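Local coordinates for protein dTDP-4-dehydrorhamnose 3,5-epimerase (Elizabethkingia anophelis NUHP1, PDB 6C46) that probably catalyses the 3,5-epimerization of dTDP-4-dehydro-6-deoxy-alpha-D-glucose to dTDP-4-dehydro-beta-L-rhamnose, a step in dTDP-L-rhamnose biosynthesis, at residues Thr14-Val26 / Cys106-Tyr120. Numbering follows the deposited sequence. Where two conformers were deposited one is given.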
ATOM      1  N   THR A  14      21.211   6.736   1.218  1.00 16.45           N
ATOM      2  CA  THR A  14      21.110   8.153   1.569  1.00 14.78           C
ATOM      3  C   THR A  14      22.203   8.490   2.577  1.00 20.19           C
ATOM      4  O   THR A  14      22.907   7.587   3.054  1.00 18.64           O
ATOM      5  CB  THR A  14      19.735   8.487   2.175  1.00 13.39           C
ATOM      6  OG1 THR A  14      19.668   7.966   3.502  1.00 15.47           O
ATOM      7  CG2 THR A  14      18.623   7.878   1.336  1.00 18.57           C
ATOM      8  N   PRO A  15      22.380   9.763   2.936  1.00 18.99           N
ATOM      9  CA  PRO A  15      23.384  10.094   3.958  1.00 22.38           C
ATOM     10  C   PRO A  15      23.054   9.588   5.356  1.00 18.68           C
ATOM     11  O   PRO A  15      23.897   9.747   6.243  1.00 18.57           O
ATOM     12  CB  PRO A  15      23.426  11.630   3.932  1.00 21.58           C
ATOM     13  CG  PRO A  15      22.888  12.024   2.576  1.00 17.93           C
ATOM     14  CD  PRO A  15      21.857  10.973   2.266  1.00 18.17           C
ATOM     15  N   LEU A  16      21.866   9.030   5.613  1.00 14.34           N
ATOM     16  CA  LEU A  16      21.526   8.571   6.957  1.00 15.01           C
ATOM     17  C   LEU A  16      21.628   7.047   7.016  1.00 15.86           C
ATOM     18  O   LEU A  16      21.124   6.358   6.127  1.00 14.99           O
ATOM     19  CB  LEU A  16      20.125   9.042   7.374  1.00 16.66           C
ATOM     20  CG  LEU A  16      19.872  10.558   7.244  1.00 12.11           C
ATOM     21  CD1 LEU A  16      18.493  10.919   7.799  1.00 14.08           C
ATOM     22  CD2 LEU A  16      20.944  11.384   7.938  1.00 14.92           C
ATOM     23  N   LYS A  17      22.292   6.529   8.046  1.00 16.06           N
ATOM     24  CA  LYS A  17      22.501   5.083   8.116  1.00 13.79           C
ATOM     25  C   LYS A  17      21.174   4.347   8.176  1.00 15.66           C
ATOM     26  O   LYS A  17      20.315   4.689   8.990  1.00 13.87           O
ATOM     27  CB  LYS A  17      23.317   4.717   9.354  1.00 17.58           C
ATOM     28  CG  LYS A  17      23.738   3.234   9.393  1.00 19.04           C
ATOM     29  CD  LYS A  17      24.558   2.920  10.666  1.00 22.64           C
ATOM     30  CE  LYS A  17      23.703   3.010  11.915  1.00 29.29           C
ATOM     31  NZ  LYS A  17      24.455   2.573  13.120  1.00 33.11           N
ATOM     32  N   ASP A  18      21.042   3.299   7.359  1.00 17.69           N
ATOM     33  CA  ASP A  18      19.900   2.389   7.284  1.00 12.79           C
ATOM     34  C   ASP A  18      18.684   3.028   6.651  1.00 13.33           C
ATOM     35  O   ASP A  18      17.622   2.399   6.610  1.00 14.98           O
ATOM     36  CB  ASP A  18      19.465   1.841   8.648  1.00 10.73           C
ATOM     37  CG  ASP A  18      20.599   1.127   9.389  1.00 20.85           C
ATOM     38  OD1 ASP A  18      21.236   0.249   8.781  1.00 20.16           O
ATOM     39  OD2 ASP A  18      20.845   1.443  10.573  1.00 20.49           O
ATOM     40  N   CYS A  19      18.791   4.250   6.167  1.00 14.61           N
ATOM     41  CA  CYS A  19      17.665   4.945   5.562  1.00 13.08           C
ATOM     42  C   CYS A  19      17.838   4.889   4.041  1.00 20.29           C
ATOM     43  O   CYS A  19      18.863   5.337   3.515  1.00 20.36           O
ATOM     44  CB  CYS A  19      17.633   6.374   6.124  1.00 18.19           C
ATOM     45  SG  CYS A  19      16.452   7.520   5.439  1.00 27.84           S
ATOM     46  N   TYR A  20      16.855   4.314   3.333  1.00 17.03           N
ATOM     47  CA  TYR A  20      17.014   4.010   1.914  1.00 16.91           C
ATOM     48  C   TYR A  20      15.848   4.527   1.093  1.00 18.16           C
ATOM     49  O   TYR A  20      14.715   4.640   1.576  1.00 14.07           O
ATOM     50  CB  TYR A  20      17.131   2.483   1.631  1.00 18.39           C
ATOM     51  CG  TYR A  20      18.305   1.881   2.344  1.00 18.91           C
ATOM     52  CD1 TYR A  20      19.605   2.084   1.873  1.00 15.56           C
ATOM     53  CD2 TYR A  20      18.123   1.119   3.483  1.00 22.56           C
ATOM     54  CE1 TYR A  20      20.697   1.564   2.546  1.00 25.83           C
ATOM     55  CE2 TYR A  20      19.205   0.582   4.156  1.00 18.68           C
ATOM     56  CZ  TYR A  20      20.477   0.802   3.688  1.00 22.42           C
ATOM     57  OH  TYR A  20      21.533   0.274   4.373  1.00 26.97           O
ATOM     58  N   ILE A  21      16.144   4.793  -0.176  1.00 14.26           N
ATOM     59  CA  ILE A  21      15.140   5.060  -1.199  1.00 18.63           C
ATOM     60  C   ILE A  21      14.908   3.767  -1.974  1.00 19.22           C
ATOM     61  O   ILE A  21      15.867   3.152  -2.458  1.00 17.21           O
ATOM     62  CB  ILE A  21      15.607   6.186  -2.139  1.00 14.21           C
ATOM     63  CG1 ILE A  21      15.813   7.485  -1.351  1.00 15.61           C
ATOM     64  CG2 ILE A  21      14.599   6.381  -3.316  1.00 16.25           C
ATOM     65  CD1 ILE A  21      16.702   8.481  -2.099  1.00 15.02           C
ATOM     66  N   ILE A  22      13.648   3.370  -2.135  1.00 13.89           N
ATOM     67  CA  ILE A  22      13.320   2.240  -3.011  1.00 14.27           C
ATOM     68  C   ILE A  22      12.960   2.812  -4.369  1.00 19.37           C
ATOM     69  O   ILE A  22      11.950   3.510  -4.514  1.00 14.64           O
ATOM     70  CB  ILE A  22      12.161   1.400  -2.479  1.00 13.15           C
ATOM     71  CG1 ILE A  22      12.411   1.019  -1.024  1.00 15.86           C
ATOM     72  CG2 ILE A  22      11.979   0.149  -3.406  1.00 13.55           C
ATOM     73  CD1 ILE A  22      11.431  -0.024  -0.463  1.00 21.14           C
ATOM     74  N   GLU A  23      13.788   2.519  -5.362  1.00 15.72           N
ATOM     75  CA  GLU A  23      13.535   2.921  -6.740  0.51 16.71           C
ATOM     76  C   GLU A  23      12.879   1.767  -7.475  1.00 23.00           C
ATOM     77  O   GLU A  23      13.457   0.669  -7.512  1.00 23.39           O
ATOM     78  CB  GLU A  23      14.829   3.313  -7.442  0.51 17.58           C
ATOM     79  CG  GLU A  23      14.689   3.559  -8.950  0.51 16.85           C
ATOM     80  CD  GLU A  23      16.022   3.945  -9.596  0.51 21.12           C
ATOM     81  OE1 GLU A  23      16.850   4.567  -8.908  0.51 27.63           O
ATOM     82  OE2 GLU A  23      16.248   3.614 -10.773  0.51 21.92           O
ATOM     83  N   PRO A  24      11.709   1.958  -8.070  1.00 20.66           N
ATOM     84  CA  PRO A  24      10.987   0.836  -8.674  1.00 19.88           C
ATOM     85  C   PRO A  24      11.536   0.489 -10.048  1.00 19.23           C
ATOM     86  O   PRO A  24      12.101   1.326 -10.755  1.00 23.08           O
ATOM     87  CB  PRO A  24       9.559   1.384  -8.786  1.00 26.73           C
ATOM     88  CG  PRO A  24       9.809   2.833  -9.171  1.00 23.86           C
ATOM     89  CD  PRO A  24      11.062   3.250  -8.365  1.00 22.38           C
ATOM     90  N   THR A  25      11.374  -0.776 -10.432  1.00 17.84           N
ATOM     91  CA  THR A  25      11.661  -1.215 -11.795  0.85 25.68           C
ATOM     92  C   THR A  25      10.313  -1.347 -12.499  1.00 25.23           C
ATOM     93  O   THR A  25       9.576  -2.309 -12.271  1.00 19.79           O
ATOM     94  CB  THR A  25      12.429  -2.532 -11.794  0.85 24.86           C
ATOM     95  OG1 THR A  25      13.685  -2.330 -11.144  0.85 22.15           O
ATOM     96  CG2 THR A  25      12.664  -3.010 -13.214  0.85 26.99           C
ATOM     97  N   VAL A  26       9.991  -0.380 -13.342  1.00 20.00           N
ATOM     98  CA  VAL A  26       8.670  -0.285 -13.951  1.00 16.59           C
ATOM     99  C   VAL A  26       8.695  -0.946 -15.318  1.00 37.76           C
ATOM    100  O   VAL A  26       9.554  -0.642 -16.159  1.00 33.54           O
ATOM    101  CB  VAL A  26       8.220   1.181 -14.043  1.00 23.55           C
ATOM    102  CG1 VAL A  26       6.808   1.274 -14.649  1.00 30.06           C
ATOM    103  CG2 VAL A  26       8.274   1.794 -12.657  1.00 22.09           C
ATOM    104  N   CYS A 106      19.926  15.022   9.097  1.00 14.50           N
ATOM    105  CA  CYS A 106      18.618  15.007   8.450  1.00 15.13           C
ATOM    106  C   CYS A 106      18.786  14.785   6.960  1.00 16.95           C
ATOM    107  O   CYS A 106      19.832  15.074   6.381  1.00 19.55           O
ATOM    108  CB  CYS A 106      17.847  16.309   8.675  1.00 23.80           C
ATOM    109  SG  CYS A 106      17.894  16.880  10.381  1.00 25.26           S
ATOM    110  N   TYR A 107      17.718  14.296   6.341  1.00 13.78           N
ATOM    111  CA  TYR A 107      17.699  14.110   4.897  1.00 19.14           C
ATOM    112  C   TYR A 107      16.281  14.304   4.391  1.00 19.38           C
ATOM    113  O   TYR A 107      15.329  13.799   4.991  1.00 19.20           O
ATOM    114  CB  TYR A 107      18.212  12.718   4.508  1.00 19.53           C
ATOM    115  CG  TYR A 107      18.235  12.484   2.999  1.00 14.07           C
ATOM    116  CD1 TYR A 107      19.208  13.082   2.200  1.00 21.80           C
ATOM    117  CD2 TYR A 107      17.317  11.658   2.397  1.00 21.40           C
ATOM    118  CE1 TYR A 107      19.240  12.866   0.819  1.00 23.50           C
ATOM    119  CE2 TYR A 107      17.345  11.436   1.018  1.00 21.52           C
ATOM    120  CZ  TYR A 107      18.299  12.036   0.247  1.00 27.31           C
ATOM    121  OH  TYR A 107      18.298  11.805  -1.108  1.00 38.83           O
ATOM    122  N   GLY A 108      16.139  15.048   3.311  1.00 16.93           N
ATOM    123  CA  GLY A 108      14.835  15.276   2.721  1.00 19.09           C
ATOM    124  C   GLY A 108      14.841  14.933   1.249  1.00 19.31           C
ATOM    125  O   GLY A 108      15.867  15.011   0.577  1.00 18.19           O
ATOM    126  N   MET A 109      13.659  14.599   0.739  1.00 17.35           N
ATOM    127  CA  MET A 109      13.516  14.238  -0.664  1.00 19.44           C
ATOM    128  C   MET A 109      12.063  14.389  -1.080  1.00 26.26           C
ATOM    129  O   MET A 109      11.145  14.273  -0.258  1.00 18.72           O
ATOM    130  CB  MET A 109      13.975  12.790  -0.899  1.00 18.72           C
ATOM    131  CG  MET A 109      13.061  11.780  -0.187  1.00 22.41           C
ATOM    132  SD  MET A 109      13.479  10.082  -0.583  1.00 27.35           S
ATOM    133  CE  MET A 109      13.087  10.046  -2.345  1.00 22.78           C
ATOM    134  N   GLU A 110      11.861  14.602  -2.383  1.00 21.19           N
ATOM    135  CA  GLU A 110      10.512  14.692  -2.930  1.00 23.44           C
ATOM    136  C   GLU A 110       9.967  13.293  -3.218  1.00 18.37           C
ATOM    137  O   GLU A 110      10.625  12.475  -3.869  1.00 19.25           O
ATOM    138  CB  GLU A 110      10.492  15.543  -4.212  1.00 21.83           C
ATOM    139  CG  GLU A 110       9.089  15.581  -4.854  1.00 22.42           C
ATOM    140  CD  GLU A 110       8.924  16.632  -5.945  1.00 27.63           C
ATOM    141  OE1 GLU A 110       8.225  16.342  -6.941  1.00 30.52           O
ATOM    142  OE2 GLU A 110       9.479  17.744  -5.812  1.00 32.14           O
ATOM    143  N   LEU A 111       8.766  13.018  -2.725  1.00 16.85           N
ATOM    144  CA  LEU A 111       8.013  11.820  -3.069  1.00 18.32           C
ATOM    145  C   LEU A 111       6.792  12.263  -3.865  1.00 22.84           C
ATOM    146  O   LEU A 111       6.111  13.215  -3.468  1.00 17.39           O
ATOM    147  CB  LEU A 111       7.585  11.065  -1.802  1.00 13.37           C
ATOM    148  CG  LEU A 111       8.744  10.660  -0.888  1.00 17.29           C
ATOM    149  CD1 LEU A 111       8.227  10.102   0.438  1.00 19.66           C
ATOM    150  CD2 LEU A 111       9.635   9.616  -1.566  1.00 16.36           C
ATOM    151  N   SER A 112       6.512  11.593  -4.980  1.00 18.14           N
ATOM    152  CA  SER A 112       5.399  12.030  -5.807  1.00 14.57           C
ATOM    153  C   SER A 112       4.723  10.824  -6.460  1.00 16.22           C
ATOM    154  O   SER A 112       5.303   9.740  -6.575  1.00 16.97           O
ATOM    155  CB  SER A 112       5.876  13.030  -6.883  1.00 22.08           C
ATOM    156  OG  SER A 112       6.654  12.385  -7.891  1.00 17.80           O
ATOM    157  N   ALA A 113       3.483  11.029  -6.894  1.00 19.43           N
ATOM    158  CA  ALA A 113       2.815   9.982  -7.654  1.00 16.41           C
ATOM    159  C   ALA A 113       3.581   9.710  -8.925  1.00 20.89           C
ATOM    160  O   ALA A 113       3.705   8.559  -9.359  1.00 22.10           O
ATOM    161  CB  ALA A 113       1.381  10.395  -7.983  1.00 23.32           C
ATOM    162  N   GLU A 114       4.140  10.767  -9.512  1.00 20.56           N
ATOM    163  CA  GLU A 114       4.897  10.618 -10.742  1.00 23.84           C
ATOM    164  C   GLU A 114       6.179   9.838 -10.513  1.00 21.16           C
ATOM    165  O   GLU A 114       6.507   8.950 -11.309  1.00 20.96           O
ATOM    166  CB  GLU A 114       5.203  11.991 -11.342  1.00 32.42           C
ATOM    167  CG  GLU A 114       5.956  11.924 -12.654  1.00 53.69           C
ATOM    168  CD  GLU A 114       6.056  13.273 -13.351  1.00 73.57           C
ATOM    169  OE1 GLU A 114       6.092  14.314 -12.655  1.00 73.96           O
ATOM    170  OE2 GLU A 114       6.098  13.288 -14.602  1.00 82.90           O
ATOM    171  N   ASN A 115       6.936  10.138  -9.443  1.00 17.82           N
ATOM    172  CA  ASN A 115       8.241   9.478  -9.378  1.00 19.09           C
ATOM    173  C   ASN A 115       8.184   8.100  -8.744  1.00 17.93           C
ATOM    174  O   ASN A 115       9.160   7.345  -8.857  1.00 17.43           O
ATOM    175  CB  ASN A 115       9.324  10.380  -8.713  1.00 18.34           C
ATOM    176  CG  ASN A 115       9.176  10.601  -7.187  1.00 19.26           C
ATOM    177  OD1 ASN A 115       8.559   9.832  -6.436  1.00 19.09           O
ATOM    178  ND2 ASN A 115       9.804  11.687  -6.724  1.00 16.38           N
ATOM    179  N   LYS A 116       7.065   7.741  -8.101  1.00 16.37           N
ATOM    180  CA  LYS A 116       6.828   6.395  -7.578  1.00 16.07           C
ATOM    181  C   LYS A 116       7.865   5.962  -6.549  1.00 22.61           C
ATOM    182  O   LYS A 116       7.956   4.769  -6.208  1.00 21.14           O
ATOM    183  CB  LYS A 116       6.775   5.368  -8.714  1.00 13.56           C
ATOM    184  CG  LYS A 116       5.797   5.728  -9.817  1.00 19.88           C
ATOM    185  CD  LYS A 116       5.842   4.668 -10.955  1.00 26.57           C
ATOM    186  CE  LYS A 116       5.003   5.076 -12.166  1.00 33.65           C
ATOM    187  NZ  LYS A 116       5.476   6.315 -12.835  1.00 32.31           N
ATOM    188  N   LEU A 117       8.620   6.905  -5.996  1.00 14.84           N
ATOM    189  CA  LEU A 117       9.637   6.544  -5.022  1.00 15.72           C
ATOM    190  C   LEU A 117       9.030   6.194  -3.663  1.00 19.22           C
ATOM    191  O   LEU A 117       7.978   6.702  -3.265  1.00 16.04           O
ATOM    192  CB  LEU A 117      10.629   7.704  -4.849  1.00 14.12           C
ATOM    193  CG  LEU A 117      11.454   8.039  -6.109  1.00 20.38           C
ATOM    194  CD1 LEU A 117      12.393   9.276  -5.904  1.00 17.78           C
ATOM    195  CD2 LEU A 117      12.270   6.824  -6.534  1.00 14.96           C
ATOM    196  N   GLN A 118       9.731   5.339  -2.926  1.00 14.15           N
ATOM    197  CA  GLN A 118       9.420   5.099  -1.526  1.00 12.65           C
ATOM    198  C   GLN A 118      10.650   5.410  -0.688  1.00 16.24           C
ATOM    199  O   GLN A 118      11.785   5.239  -1.136  1.00 13.52           O
ATOM    200  CB  GLN A 118       9.022   3.657  -1.276  1.00 12.52           C
ATOM    201  CG  GLN A 118       7.805   3.202  -2.073  1.00 19.32           C
ATOM    202  CD  GLN A 118       7.745   1.702  -2.039  1.00 23.10           C
ATOM    203  OE1 GLN A 118       7.160   1.133  -1.133  1.00 18.10           O
ATOM    204  NE2 GLN A 118       8.426   1.051  -2.992  1.00 18.47           N
ATOM    205  N   PHE A 119      10.407   5.787   0.559  1.00 15.84           N
ATOM    206  CA  PHE A 119      11.453   6.241   1.469  1.00 12.09           C
ATOM    207  C   PHE A 119      11.324   5.384   2.719  1.00 11.48           C
ATOM    208  O   PHE A 119      10.242   5.326   3.320  1.00 15.64           O
ATOM    209  CB  PHE A 119      11.249   7.733   1.765  1.00 16.48           C
ATOM    210  CG  PHE A 119      12.359   8.401   2.555  1.00 16.80           C
ATOM    211  CD1 PHE A 119      12.056   9.452   3.416  1.00 19.03           C
ATOM    212  CD2 PHE A 119      13.679   8.049   2.388  1.00 23.48           C
ATOM    213  CE1 PHE A 119      13.069  10.125   4.122  1.00 24.74           C
ATOM    214  CE2 PHE A 119      14.685   8.702   3.086  1.00 24.55           C
ATOM    215  CZ  PHE A 119      14.377   9.742   3.965  1.00 23.43           C
ATOM    216  N   TYR A 120      12.385   4.658   3.065  1.00 13.48           N
ATOM    217  CA  TYR A 120      12.381   3.787   4.244  1.00 14.26           C
ATOM    218  C   TYR A 120      13.079   4.510   5.389  1.00 15.67           C
ATOM    219  O   TYR A 120      14.269   4.808   5.295  1.00 14.94           O
ATOM    220  CB  TYR A 120      13.078   2.444   3.989  1.00 11.63           C
ATOM    221  CG  TYR A 120      13.241   1.638   5.277  1.00 14.77           C
ATOM    222  CD1 TYR A 120      12.150   0.985   5.848  1.00 18.93           C
ATOM    223  CD2 TYR A 120      14.475   1.563   5.945  1.00 15.40           C
ATOM    224  CE1 TYR A 120      12.279   0.271   7.036  1.00 15.84           C
ATOM    225  CE2 TYR A 120      14.614   0.846   7.155  1.00 12.57           C
ATOM    226  CZ  TYR A 120      13.509   0.202   7.679  1.00 14.61           C
ATOM    227  OH  TYR A 120      13.593  -0.508   8.858  1.00 19.13           O
TER
HETATM  228  O   HOH W   1       9.464   2.576  -5.098  1.00 22.08           O
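Cys-19 drives its sulfur against the Phe-119 ring, with SG 3.2 Å from CE2 and lying obliquely to the ring, a sulfur-aromatic contact on the side of its own sheet that faces the second sheet of the cupin beta-sandwich. SG gets there by standing anti to the backbone N (chi1 174°). Phe-119 belongs to strand 118-121, which pairs antiparallel with strand 20-23 in one sheet; strand 106-112 is in the other, and its Met-109 and Tyr-107 take the contacts that cross between the sheets. Met-109 SD lies over one face of the Phe-119 ring. Ile-21 follows on the same side as Phe-119: its CG1 and CD1 meet the thioether of Met-109 tip to tip, and CG2 rests on Leu-117 CD2. Nearer the turn, Tyr-107 takes Thr-14 CB over one ring face, a CH-pi contact 4.1 Å from the centroid, while Pro-15 CD comes in obliquely on CD1 and CE1. Thr-14 OG1 is held in an ST turn: it accepts from Leu-16 N and donates to Cys-19 O at 2.7 Å, from above the carbonyl plane; one hydroxyl thus bonds to both end residues of the type II turn from Leu-16 to Cys-19. Between the paired strands, Tyr-120 N gives Tyr-20 O a nearly straight bond (2.8 Å, 174°), and Ile-22 N gives Gln-118 O a more bent one (159°), tilted from the carbonyl plane. On the face opposite Ile-21, Ile-22 CG2 packs against Gln-118 NE2, an amide nitrogen that also donates to Lys-37 O; the Tyr-120 ring there meets Phe-43 edge-to-face. Where the strands part, a water accepts from Gln-118 NE2 at 2.8 Å and lies within hydrogen-bonding distance of both Ile-22 O and Lys-116 O.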